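Local coordinates for 70 kDa protein (Xanthomonas sp., PDB 4B2N) that probably cleaves the carbon backbone of natural rubber with dioxygen, as a dihaem c-type cytochrome related to bacterial cytochrome c peroxidases, at residues Leu273-Ala278 and Val475-Tyr480; Arg434-Ala437 and Gln441-Ala444; Ile366-Asp371 and Pro399-Asp404; Gly52-Ser55 and Leu61-Asn64; Pro155-Asn160 and Gly164-Leu169. All coordinates share one frame; numbering follows the deposited sequence. Where two conformers were deposited one is given.

Along the chain, contact 4 closes first, then contact 5; contact 1 joins residues 197 positions apart, and contacts 3 and 2, in that order, lie within the long loop it closes. Contacts 1 and 2, with centres 12 Å apart, touch through successive helices 439-446 and 467-481, and L435 of contact 2 approaches heme c #1. Contacts 3 and 4 lie together, centres 16 Å apart, near the residues that attach heme c #2. Contact 5, in a hairpin of strands 151-152 and 167-168, is across the chain's centre, its own centre about 54 Å from those of contacts 3 and 4. Contacts 1 and 5 thus lie away from the heme sites.

Contact 1: residues Leu273-Ala278 and Val475-Tyr480; sequences LLEYVA and VPRAIY
E275 and R477 form the polar core of this contact through a two-pronged salt bridge. The guanidinium grips side-on: R477 NE reaches E275 OE2 at 2.9 Å in a nearly straight bond (173°), while R477 NH2 meets E275 OE1 at 2.9 Å in a more bent one. The NE bond lies close to the guanidinium plane, whereas the NH2 bond tilts out of it. Both oxygens are approached on their syn sides, yet the carboxylate and guanidinium planes stand 53° apart, so the pair is twisted and not coplanar. A turn at chi3 (59°) of R477 swings its nitrogens round to the carboxylate, which E275 presents at the end of a side chain extended beyond CG.

The bridge joins the loop between helix 253-261 and strand 299-300 to helix 467-481, whose hydrogen bonding is interrupted at P476 because the nitrogen of that proline has no bond to the preceding turn. Further partners extend the polar network: E275 also takes a salt bridge from R474 and a hydrogen bond from N481, while R477 donates to the carbonyls of S447 and A444, which would restrict both flat groups.

Two apolar pairs lie alongside: L274 CD2 rests 3.6 Å from V475 CG2, and, one turn along the helix, A478 CB is 4.1 Å from L274 CB. The A478 methyl also makes a van der Waals contact with a carbonyl, A478 CB standing 3.4 Å from L274 O. Whereas E275 and R477 are buried, L274 and V475 lie at the exposed margin.

Contact 2: residues Arg434-Ala437 and Gln441-Ala444; sequences RLMA and QRRA
M436 and A437 turn their carbonyls toward one nitrogen of R442. R442 NH1 is 2.6 Å from M436 O, with an N-H...O angle of 153° and the acceptor only 9° from the guanidinium plane; the donor lies in the carbonyl plane, on a lone pair. The second contact, R442 NH1 to A437 O at 2.5 Å, is too short to be trusted in detail, and R442 was modelled in two conformers, so this double grip describes one of them and is provisional. In that conformer the bend at chi3 (-45°) brings the guanidinium edge round to the carbonyls. R442 NH2 has a separate acceptor, forming a salt bridge with E439 of the same helix.

Those carbonyls belong to the end of a type I beta turn, R434 to A437, closed by A437 N to R434 O at 3.2 Å, which leads into helix 439-446. A helical arginine thus reaches back to the turn just before its own helix.

M436 supplies the van der Waals part. Bends at chi2 and chi3 curl its chain over Q441, placing M436 SD 3.7 Å from the methylene carbon Q441 CB and M436 CE 3.6 Å from the carbonyl oxygen Q441 O. L435 takes the turn to the heme side: its side chain lies about 4 Å from that of R432, a heme c #1 binding residue, and about 6 Å from a bound heme c at their nearest atoms.

Contact 3: residues Ile366-Asp371 and Pro399-Asp404; sequences IYHERD and PRHAAD
H368 and H401 stack as an offset pair, with ring centroids 4.6 Å apart and planes only 15° from parallel. The offset also places H368 CB over the middle of the H401 ring: it sits 3.8 Å from the H401 centroid, above the face, a CH-pi contact. Y367 CD1 lies on the other face of the H368 ring, so that imidazole is sandwiched between its helical neighbour and H401. In H401, chi1 (-69°) sets the ring beside the backbone N, aimed at the other helix. The rings of H401 and Y407 form a T-shaped (edge-to-face) pair.

The hydrogen bonding is directed by the ring edges. H401 NE2 donates to E369 OE2 at 2.7 Å, nearly straight at 169°, with the oxygen almost in the imidazole plane. E369 OE2 accepts on its anti lone pair, and the carboxylate is turned well away from the ring plane. At the opposite side of the imidazole, H401 ND1 pairs with S398 OG, which together with the carboxylate fixes the ring's rotation. H368 is held separately, by A364 O at ND1 and Y397 N at NE2; a carbonyl at one nitrogen and an amide at the other is consistent with a neutral ring protonated at ND1.

The pair ties the end of helix 357-369 to the short helix 399-402. The H368 side chain lies about 7 Å from that of C390 and about 9 Å from a bound heme c, so the stack sits near C390-A-S-C393-H394, the CXXCH heme-attachment motif of c-type cytochromes.

Contact 4: residues Gly52-Ser55 and Leu61-Asn64; sequences GVNS and LQFN
F63 presents its ring to V53 and N54 at a slant, with L61 lying against one ring face: L61 CG stands 4.0 Å above the plane of F63, displaced toward the rim. From the 52-55 segment, V53 CG1 comes within 3.9 Å of F63 CD2, and V53 CG2 comes near the same ring carbon. The valine carries CG1 between its backbone N and carbonyl carbon (chi1 63°), an orientation that puts both methyls beside CD2. The N54 amide is turned 21° from the F63 ring, a shallow angle, although the approach is oblique and not a stack.

The terminal atoms of N54 are probably exchanged in the model. As placed, N54 OD1 lies 2.9 Å from F63 O and N54 ND2 lies 2.9 Å from F63 N. With the amide turned over, each pairing may become a hydrogen bond. N54 is also the centre of an inverse gamma turn, marked by a weak bond from S55 N to V53 O at 2.8 Å.

Q62 folds back at chi2 (-68°), bringing Q62 OE1 to 3.3 Å from N54 CB, while Q62 NE2 donates to N56 O and A59 O in the connecting loop. Beyond the pair, N64 OD1 accepts from V420 N, joining this loop to strand 420-422, and the L61 side chain lies about 6 Å from that of C393, which attaches heme c #2.

Taken with the amide reversed, the chemistry implies that one asparagine side chain could serve both the N-H and the C=O of a single backbone residue, F63, much as a neighbouring strand would.

Contact 5: residues Pro155-Asn160 and Gly164-Leu169; sequences PGEDPN and GGSGQL
E157 and S166 are joined by a two-point grip on one carboxylate. S166 OG donates to E157 OE2 at 2.6 Å, and S166 N donates to E157 OE1 at 2.9 Å in a nearly straight bond (168°). Both approach on the syn side of their oxygens, somewhat out of the carboxylate plane, so backbone and hydroxyl of one serine share the two oxygens. OG of S166 sits between the backbone N and carbonyl carbon (chi1 69°), which lets it reach the same group as its own N-H. E157 OE1 has a second donor in L154 N.

A backbone bond from G164 N to P159 O, at 2.9 Å, spans the loop further on. Around P159, an Asx turn forms as N160 N donates to D158 OD1.

Packing is light: P159 CB lies 3.7 Å from G164 O, and E157 OE1 is 3.4 Å from G165 CA. G164 and G165 have positive phi, in conformations that suit glycine.

The grip lies in the loop joining antiparallel strands 151-152 and 167-168, a beta hairpin whose strands are bonded through the backbones of G167 and Y152.

Contact 1: residues Leu273-Ala278 and Val475-Tyr480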
# COMPACT_ATOMS: atom_id res chain seq x y z
N LEU A 273 -8.19 -27.05 0.80
CA LEU A 273 -8.70 -26.69 -0.55
C LEU A 273 -10.04 -25.93 -0.47
O LEU A 273 -10.44 -25.34 -1.42
CB LEU A 273 -8.98 -27.98 -1.33
CG LEU A 273 -7.75 -28.87 -1.59
CD1 LEU A 273 -8.11 -30.17 -2.28
CD2 LEU A 273 -6.88 -27.98 -2.48
N LEU A 274 -10.75 -25.97 0.65
CA LEU A 274 -12.20 -25.72 0.66
C LEU A 274 -12.61 -24.26 0.56
O LEU A 274 -13.76 -23.90 0.14
CB LEU A 274 -12.78 -26.29 1.97
CG LEU A 274 -13.29 -27.70 1.82
CD1 LEU A 274 -12.13 -28.52 1.37
CD2 LEU A 274 -13.69 -28.16 3.16
N GLU A 275 -11.70 -23.38 0.95
CA GLU A 275 -12.02 -21.94 0.89
C GLU A 275 -11.15 -21.12 -0.06
O GLU A 275 -11.32 -19.93 -0.19
CB GLU A 275 -11.98 -21.35 2.30
CG GLU A 275 -13.04 -21.97 3.20
CD GLU A 275 -13.18 -21.15 4.47
OE1 GLU A 275 -13.95 -20.12 4.45
OE2 GLU A 275 -12.52 -21.48 5.48
N TYR A 276 -10.21 -21.78 -0.70
CA TYR A 276 -9.38 -21.14 -1.71
C TYR A 276 -9.98 -21.27 -3.10
O TYR A 276 -10.15 -22.39 -3.58
CB TYR A 276 -8.06 -21.86 -1.70
CG TYR A 276 -7.00 -21.24 -2.56
CD1 TYR A 276 -6.69 -19.86 -2.46
CD2 TYR A 276 -6.26 -22.04 -3.44
CE1 TYR A 276 -5.68 -19.29 -3.27
CE2 TYR A 276 -5.28 -21.50 -4.26
CZ TYR A 276 -4.96 -20.14 -4.17
OH TYR A 276 -3.94 -19.63 -4.98
N VAL A 277 -10.24 -20.13 -3.76
CA VAL A 277 -10.78 -20.13 -5.14
C VAL A 277 -9.51 -20.10 -6.01
O VAL A 277 -8.97 -19.03 -6.25
CB VAL A 277 -11.72 -18.91 -5.36
CG1 VAL A 277 -12.27 -18.84 -6.78
CG2 VAL A 277 -12.87 -18.94 -4.35
N ALA A 278 -8.99 -21.27 -6.41
CA ALA A 278 -7.60 -21.34 -6.99
C ALA A 278 -7.45 -20.68 -8.36
O ALA A 278 -6.34 -20.63 -8.91
CB ALA A 278 -7.08 -22.77 -7.04
N VAL A 475 -15.68 -27.45 6.04
CA VAL A 475 -16.75 -27.92 5.15
C VAL A 475 -18.02 -27.03 5.29
O VAL A 475 -18.49 -26.46 4.31
CB VAL A 475 -17.04 -29.43 5.41
CG1 VAL A 475 -18.17 -29.88 4.50
CG2 VAL A 475 -15.80 -30.28 5.14
N PRO A 476 -18.57 -26.87 6.52
CA PRO A 476 -19.76 -26.03 6.61
C PRO A 476 -19.40 -24.60 6.32
O PRO A 476 -20.25 -23.88 5.87
CB PRO A 476 -20.20 -26.10 8.10
CG PRO A 476 -19.04 -26.70 8.81
CD PRO A 476 -18.35 -27.57 7.80
N ARG A 477 -18.15 -24.19 6.53
CA ARG A 477 -17.77 -22.80 6.04
C ARG A 477 -17.92 -22.67 4.52
O ARG A 477 -18.57 -21.69 3.98
CB ARG A 477 -16.32 -22.48 6.49
CG ARG A 477 -16.24 -22.09 8.01
CD ARG A 477 -14.79 -21.73 8.44
NE ARG A 477 -14.38 -20.62 7.60
CZ ARG A 477 -14.73 -19.35 7.72
NH1 ARG A 477 -15.46 -18.93 8.75
NH2 ARG A 477 -14.36 -18.49 6.77
N ALA A 478 -17.35 -23.63 3.80
CA ALA A 478 -17.42 -23.64 2.31
C ALA A 478 -18.88 -23.69 1.84
O ALA A 478 -19.25 -23.07 0.85
CB ALA A 478 -16.62 -24.83 1.75
N ILE A 479 -19.72 -24.44 2.57
CA ILE A 479 -21.13 -24.46 2.26
C ILE A 479 -21.77 -23.08 2.38
O ILE A 479 -22.51 -22.62 1.46
CB ILE A 479 -21.85 -25.48 3.15
CG1 ILE A 479 -21.44 -26.92 2.71
CG2 ILE A 479 -23.37 -25.28 3.02
CD1 ILE A 479 -21.77 -27.94 3.82
N TYR A 480 -21.50 -22.40 3.48
CA TYR A 480 -21.95 -21.03 3.64
C TYR A 480 -21.37 -20.15 2.51
O TYR A 480 -22.11 -19.37 1.89
CB TYR A 480 -21.52 -20.40 4.99
CG TYR A 480 -21.81 -18.94 4.97
CD1 TYR A 480 -23.14 -18.49 4.97
CD2 TYR A 480 -20.76 -17.99 4.87
CE1 TYR A 480 -23.42 -17.13 4.85
CE2 TYR A 480 -21.03 -16.63 4.81
CZ TYR A 480 -22.37 -16.22 4.79
OH TYR A 480 -22.60 -14.87 4.72

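Contact 2: residues Arg434-Ala437 and Gln441-Ala444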
# COMPACT_ATOMS: atom_id res chain seq x y z
N ARG A 434 -10.88 -6.77 -9.46
CA ARG A 434 -11.38 -8.15 -9.42
C ARG A 434 -10.85 -9.02 -8.27
O ARG A 434 -11.26 -10.18 -8.10
CB ARG A 434 -11.06 -8.87 -10.75
CG ARG A 434 -11.11 -7.94 -11.98
CD ARG A 434 -12.52 -7.75 -12.48
NE ARG A 434 -12.71 -6.86 -13.65
CZ ARG A 434 -12.12 -6.96 -14.85
NH1 ARG A 434 -11.17 -7.85 -15.10
NH2 ARG A 434 -12.46 -6.09 -15.80
N LEU A 435 -9.92 -8.50 -7.49
CA LEU A 435 -9.37 -9.29 -6.42
C LEU A 435 -10.45 -10.01 -5.58
O LEU A 435 -10.37 -11.23 -5.37
CB LEU A 435 -8.48 -8.43 -5.52
CG LEU A 435 -8.01 -9.06 -4.21
CD1 LEU A 435 -6.80 -9.94 -4.42
CD2 LEU A 435 -7.76 -7.96 -3.20
N MET A 436 -11.43 -9.30 -5.05
CA MET A 436 -12.35 -10.10 -4.24
C MET A 436 -13.76 -10.00 -4.84
O MET A 436 -14.75 -9.92 -4.12
CB MET A 436 -12.30 -9.60 -2.80
CG MET A 436 -11.04 -10.08 -2.06
SD MET A 436 -11.25 -11.63 -1.22
CE MET A 436 -12.22 -11.21 0.24
N ALA A 437 -13.82 -9.96 -6.17
CA ALA A 437 -15.07 -9.88 -6.87
C ALA A 437 -16.03 -11.07 -6.58
O ALA A 437 -17.25 -10.88 -6.57
CB ALA A 437 -14.83 -9.72 -8.39
N GLN A 441 -15.29 -15.75 -2.00
CA GLN A 441 -14.15 -15.18 -1.33
C GLN A 441 -14.54 -14.18 -0.21
O GLN A 441 -13.99 -14.22 0.93
CB GLN A 441 -13.28 -14.50 -2.38
CG GLN A 441 -12.57 -15.47 -3.35
CD GLN A 441 -11.79 -14.67 -4.38
OE1 GLN A 441 -12.39 -13.88 -5.12
NE2 GLN A 441 -10.48 -14.78 -4.37
N ARG A 442 -15.46 -13.27 -0.53
CA ARG A 442 -15.91 -12.29 0.44
C ARG A 442 -16.60 -12.97 1.61
O ARG A 442 -16.43 -12.58 2.75
CB ARG A 442 -16.78 -11.20 -0.22
CG ARG A 442 -15.95 -10.31 -1.13
CD ARG A 442 -16.74 -9.13 -1.68
NE ARG A 442 -18.06 -9.53 -2.16
CZ ARG A 442 -18.31 -9.95 -3.38
NH1 ARG A 442 -17.35 -10.04 -4.26
NH2 ARG A 442 -19.54 -10.31 -3.72
N ARG A 443 -17.34 -14.04 1.33
CA ARG A 443 -18.04 -14.70 2.43
C ARG A 443 -17.05 -15.40 3.39
O ARG A 443 -17.35 -15.43 4.59
CB ARG A 443 -19.04 -15.72 1.93
CG ARG A 443 -20.33 -15.08 1.47
CD ARG A 443 -21.32 -16.19 1.07
NE ARG A 443 -22.56 -15.53 0.66
CZ ARG A 443 -23.80 -15.95 0.95
NH1 ARG A 443 -24.00 -17.06 1.68
NH2 ARG A 443 -24.87 -15.21 0.57
N ALA A 444 -15.97 -15.98 2.86
CA ALA A 444 -14.94 -16.59 3.69
C ALA A 444 -14.33 -15.56 4.68
O ALA A 444 -14.05 -15.83 5.85
CB ALA A 444 -13.82 -17.12 2.81

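Contact 3: residues Ile366-Asp371 and Pro399-Asp404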
# COMPACT_ATOMS: atom_id res chain seq x y z
N ILE A 366 -10.11 26.01 -10.04
CA ILE A 366 -10.39 25.05 -11.05
C ILE A 366 -10.66 23.75 -10.31
O ILE A 366 -11.65 23.06 -10.58
CB ILE A 366 -9.19 24.90 -12.00
CG1 ILE A 366 -9.05 26.16 -12.91
CG2 ILE A 366 -9.42 23.69 -12.92
CD1 ILE A 366 -7.59 26.36 -13.35
N TYR A 367 -9.77 23.43 -9.37
CA TYR A 367 -9.87 22.16 -8.60
C TYR A 367 -11.32 21.96 -8.08
O TYR A 367 -11.95 20.90 -8.28
CB TYR A 367 -8.83 22.14 -7.45
CG TYR A 367 -8.98 20.85 -6.62
CD1 TYR A 367 -9.94 20.75 -5.66
CD2 TYR A 367 -8.17 19.75 -6.85
CE1 TYR A 367 -10.14 19.56 -4.96
CE2 TYR A 367 -8.37 18.58 -6.15
CZ TYR A 367 -9.33 18.49 -5.23
OH TYR A 367 -9.51 17.31 -4.56
N HIS A 368 -11.85 22.99 -7.43
CA HIS A 368 -13.14 22.90 -6.73
C HIS A 368 -14.35 23.23 -7.61
O HIS A 368 -15.50 22.86 -7.30
CB HIS A 368 -13.10 23.84 -5.55
CG HIS A 368 -12.16 23.40 -4.47
ND1 HIS A 368 -10.83 23.76 -4.46
CD2 HIS A 368 -12.37 22.57 -3.38
CE1 HIS A 368 -10.26 23.20 -3.36
NE2 HIS A 368 -11.21 22.50 -2.69
N GLU A 369 -14.13 23.88 -8.76
CA GLU A 369 -15.30 24.38 -9.46
C GLU A 369 -15.44 24.02 -10.91
O GLU A 369 -16.55 24.11 -11.43
CB GLU A 369 -15.40 25.93 -9.32
CG GLU A 369 -15.50 26.40 -7.86
CD GLU A 369 -15.57 27.91 -7.69
OE1 GLU A 369 -15.93 28.62 -8.66
OE2 GLU A 369 -15.28 28.41 -6.60
N ARG A 370 -14.35 23.62 -11.56
CA ARG A 370 -14.41 23.40 -13.02
C ARG A 370 -15.07 22.04 -13.29
O ARG A 370 -14.59 21.01 -12.83
CB ARG A 370 -13.02 23.48 -13.66
CG ARG A 370 -13.01 24.02 -15.12
CD ARG A 370 -13.50 23.04 -16.16
NE ARG A 370 -12.69 23.09 -17.39
CZ ARG A 370 -12.88 22.27 -18.43
NH1 ARG A 370 -13.86 21.38 -18.40
NH2 ARG A 370 -12.10 22.35 -19.52
N ASP A 371 -16.18 22.05 -14.02
CA ASP A 371 -16.85 20.81 -14.35
C ASP A 371 -16.11 20.17 -15.51
O ASP A 371 -16.01 20.75 -16.57
CB ASP A 371 -18.31 21.07 -14.73
CG ASP A 371 -19.11 19.78 -15.03
OD1 ASP A 371 -18.56 18.62 -15.20
OD2 ASP A 371 -20.34 19.95 -15.10
N PRO A 399 -10.19 25.92 2.42
CA PRO A 399 -11.02 26.24 3.58
C PRO A 399 -12.28 27.02 3.18
O PRO A 399 -13.33 26.86 3.76
CB PRO A 399 -10.10 27.14 4.42
CG PRO A 399 -8.72 26.65 4.08
CD PRO A 399 -8.81 26.41 2.58
N ARG A 400 -12.14 27.85 2.15
CA ARG A 400 -13.29 28.63 1.67
C ARG A 400 -14.41 27.73 1.16
O ARG A 400 -15.56 27.92 1.53
CB ARG A 400 -12.85 29.62 0.60
CG ARG A 400 -13.98 30.53 0.13
CD ARG A 400 -13.61 31.39 -1.08
NE ARG A 400 -12.41 32.19 -0.86
CZ ARG A 400 -11.81 32.93 -1.79
NH1 ARG A 400 -12.29 33.00 -3.04
NH2 ARG A 400 -10.70 33.58 -1.48
N HIS A 401 -14.08 26.72 0.36
CA HIS A 401 -15.09 25.82 -0.13
C HIS A 401 -15.51 24.88 0.96
O HIS A 401 -16.67 24.46 0.99
CB HIS A 401 -14.55 25.09 -1.33
CG HIS A 401 -14.37 25.99 -2.51
ND1 HIS A 401 -13.29 26.81 -2.66
CD2 HIS A 401 -15.16 26.21 -3.61
CE1 HIS A 401 -13.40 27.49 -3.79
NE2 HIS A 401 -14.55 27.16 -4.37
N ALA A 402 -14.59 24.55 1.89
CA ALA A 402 -14.98 23.66 3.00
C ALA A 402 -16.06 24.21 3.90
O ALA A 402 -16.84 23.45 4.46
CB ALA A 402 -13.79 23.20 3.82
N ALA A 403 -16.11 25.55 4.03
CA ALA A 403 -17.18 26.23 4.80
C ALA A 403 -18.46 26.45 4.00
O ALA A 403 -19.37 27.08 4.51
CB ALA A 403 -16.67 27.56 5.34
N ASP A 404 -18.54 25.99 2.76
CA ASP A 404 -19.70 26.28 1.88
C ASP A 404 -20.49 25.04 1.62
O ASP A 404 -19.97 24.12 0.97
CB ASP A 404 -19.19 26.80 0.53
CG ASP A 404 -20.30 27.16 -0.45
OD1 ASP A 404 -21.50 26.75 -0.31
OD2 ASP A 404 -19.92 27.91 -1.38

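Contact 4: residues Gly52-Ser55 and Leu61-Asn64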
# COMPACT_ATOMS: atom_id res chain seq x y z
N GLY A 52 -26.17 9.74 6.00
CA GLY A 52 -26.66 11.03 6.46
C GLY A 52 -25.69 12.17 6.22
O GLY A 52 -26.10 13.37 6.21
N VAL A 53 -24.40 11.85 5.99
CA VAL A 53 -23.38 12.91 5.89
C VAL A 53 -23.72 13.84 4.75
O VAL A 53 -23.48 15.06 4.82
CB VAL A 53 -21.90 12.34 5.85
CG1 VAL A 53 -21.66 11.48 4.61
CG2 VAL A 53 -20.84 13.45 5.93
N ASN A 54 -24.33 13.30 3.69
CA ASN A 54 -24.53 14.13 2.49
C ASN A 54 -25.85 14.89 2.65
O ASN A 54 -26.75 14.61 1.88
CB ASN A 54 -24.60 13.29 1.23
CG ASN A 54 -23.27 12.46 0.98
OD1 ASN A 54 -23.29 11.24 0.67
ND2 ASN A 54 -22.16 13.15 1.03
N SER A 55 -25.92 15.83 3.60
CA SER A 55 -27.20 16.51 3.95
C SER A 55 -27.69 17.43 2.82
O SER A 55 -28.86 17.78 2.78
CB SER A 55 -27.08 17.29 5.25
OG SER A 55 -25.87 18.06 5.22
N LEU A 61 -19.71 17.67 -3.79
CA LEU A 61 -19.13 16.37 -3.39
C LEU A 61 -20.12 15.49 -2.63
O LEU A 61 -20.63 15.87 -1.57
CB LEU A 61 -17.89 16.63 -2.53
CG LEU A 61 -17.26 15.42 -1.81
CD1 LEU A 61 -16.78 14.34 -2.80
CD2 LEU A 61 -16.10 15.87 -0.96
N GLN A 62 -20.39 14.31 -3.16
CA GLN A 62 -21.26 13.33 -2.47
C GLN A 62 -20.40 12.13 -2.06
O GLN A 62 -20.00 11.38 -2.93
CB GLN A 62 -22.35 12.85 -3.41
CG GLN A 62 -23.15 14.05 -3.93
CD GLN A 62 -23.95 14.67 -2.79
OE1 GLN A 62 -24.59 13.96 -2.05
NE2 GLN A 62 -23.90 15.99 -2.65
N PHE A 63 -20.16 11.96 -0.77
CA PHE A 63 -19.37 10.80 -0.31
C PHE A 63 -20.09 9.50 -0.55
O PHE A 63 -21.30 9.41 -0.42
CB PHE A 63 -19.04 10.89 1.19
CG PHE A 63 -18.27 12.13 1.57
CD1 PHE A 63 -16.93 12.32 1.13
CD2 PHE A 63 -18.89 13.15 2.37
CE1 PHE A 63 -16.21 13.47 1.52
CE2 PHE A 63 -18.18 14.32 2.71
CZ PHE A 63 -16.82 14.48 2.30
N ASN A 64 -19.35 8.44 -0.78
CA ASN A 64 -20.01 7.15 -0.92
C ASN A 64 -19.30 6.02 -0.25
O ASN A 64 -19.80 4.90 -0.27
CB ASN A 64 -20.33 6.82 -2.38
CG ASN A 64 -19.09 6.52 -3.18
OD1 ASN A 64 -18.04 6.28 -2.64
ND2 ASN A 64 -19.22 6.53 -4.49

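Contact 5: residues Pro155-Asn160 and Gly164-Leu169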
# COMPACT_ATOMS: atom_id res chain seq x y z
N PRO A 155 28.96 -11.87 10.90
CA PRO A 155 29.32 -13.22 11.27
C PRO A 155 30.05 -13.22 12.59
O PRO A 155 30.94 -12.40 12.81
CB PRO A 155 30.25 -13.65 10.11
CG PRO A 155 29.61 -12.99 8.92
CD PRO A 155 29.26 -11.61 9.47
N GLY A 156 29.63 -14.11 13.49
CA GLY A 156 30.31 -14.22 14.76
C GLY A 156 29.69 -13.40 15.86
O GLY A 156 29.88 -13.72 17.08
N GLU A 157 28.90 -12.40 15.50
CA GLU A 157 28.35 -11.51 16.55
C GLU A 157 27.06 -12.14 17.04
O GLU A 157 26.24 -12.59 16.25
CB GLU A 157 27.94 -10.12 15.94
CG GLU A 157 29.13 -9.24 15.52
CD GLU A 157 28.74 -7.85 15.03
OE1 GLU A 157 27.61 -7.64 14.53
OE2 GLU A 157 29.58 -6.92 15.12
N ASP A 158 26.82 -12.06 18.33
CA ASP A 158 25.54 -12.45 18.86
C ASP A 158 24.72 -11.16 18.95
O ASP A 158 25.05 -10.25 19.73
CB ASP A 158 25.74 -13.08 20.23
CG ASP A 158 24.42 -13.34 20.97
OD1 ASP A 158 23.35 -12.82 20.61
OD2 ASP A 158 24.45 -14.02 22.00
N PRO A 159 23.67 -11.07 18.15
CA PRO A 159 22.95 -9.79 18.15
C PRO A 159 22.30 -9.45 19.49
O PRO A 159 22.13 -8.29 19.80
CB PRO A 159 21.86 -9.99 17.11
CG PRO A 159 21.67 -11.47 16.99
CD PRO A 159 23.03 -12.07 17.26
N ASN A 160 22.08 -10.46 20.33
CA ASN A 160 21.53 -10.18 21.65
C ASN A 160 22.58 -9.78 22.70
O ASN A 160 22.25 -9.52 23.86
CB ASN A 160 20.60 -11.29 22.09
CG ASN A 160 19.33 -11.26 21.30
OD1 ASN A 160 18.53 -10.34 21.48
ND2 ASN A 160 19.16 -12.20 20.35
N GLY A 164 21.75 -5.74 18.53
CA GLY A 164 21.30 -6.02 17.19
C GLY A 164 22.41 -6.33 16.22
O GLY A 164 22.18 -6.86 15.16
N GLY A 165 23.64 -5.98 16.57
CA GLY A 165 24.77 -6.23 15.69
C GLY A 165 25.36 -4.91 15.22
O GLY A 165 24.74 -3.86 15.41
N SER A 166 26.56 -4.97 14.63
CA SER A 166 27.16 -3.77 14.06
C SER A 166 26.93 -3.57 12.56
O SER A 166 27.29 -2.51 12.04
CB SER A 166 28.64 -3.75 14.40
OG SER A 166 29.25 -4.79 13.69
N GLY A 167 26.23 -4.48 11.86
CA GLY A 167 25.86 -4.23 10.47
C GLY A 167 24.61 -3.32 10.42
O GLY A 167 23.91 -3.20 11.43
N GLN A 168 24.39 -2.64 9.29
CA GLN A 168 23.24 -1.80 9.06
C GLN A 168 22.53 -2.29 7.81
O GLN A 168 23.17 -2.52 6.75
CB GLN A 168 23.71 -0.30 8.87
CG GLN A 168 22.64 0.68 8.33
CD GLN A 168 21.76 1.19 9.47
OE1 GLN A 168 21.85 0.70 10.64
NE2 GLN A 168 20.78 2.06 9.11
N LEU A 169 21.19 -2.29 7.89
CA LEU A 169 20.36 -2.65 6.79
C LEU A 169 19.70 -1.43 6.19
O LEU A 169 19.45 -0.47 6.92
CB LEU A 169 19.19 -3.58 7.26
CG LEU A 169 19.62 -4.89 7.95
CD1 LEU A 169 18.46 -5.39 8.82
CD2 LEU A 169 20.07 -5.86 6.86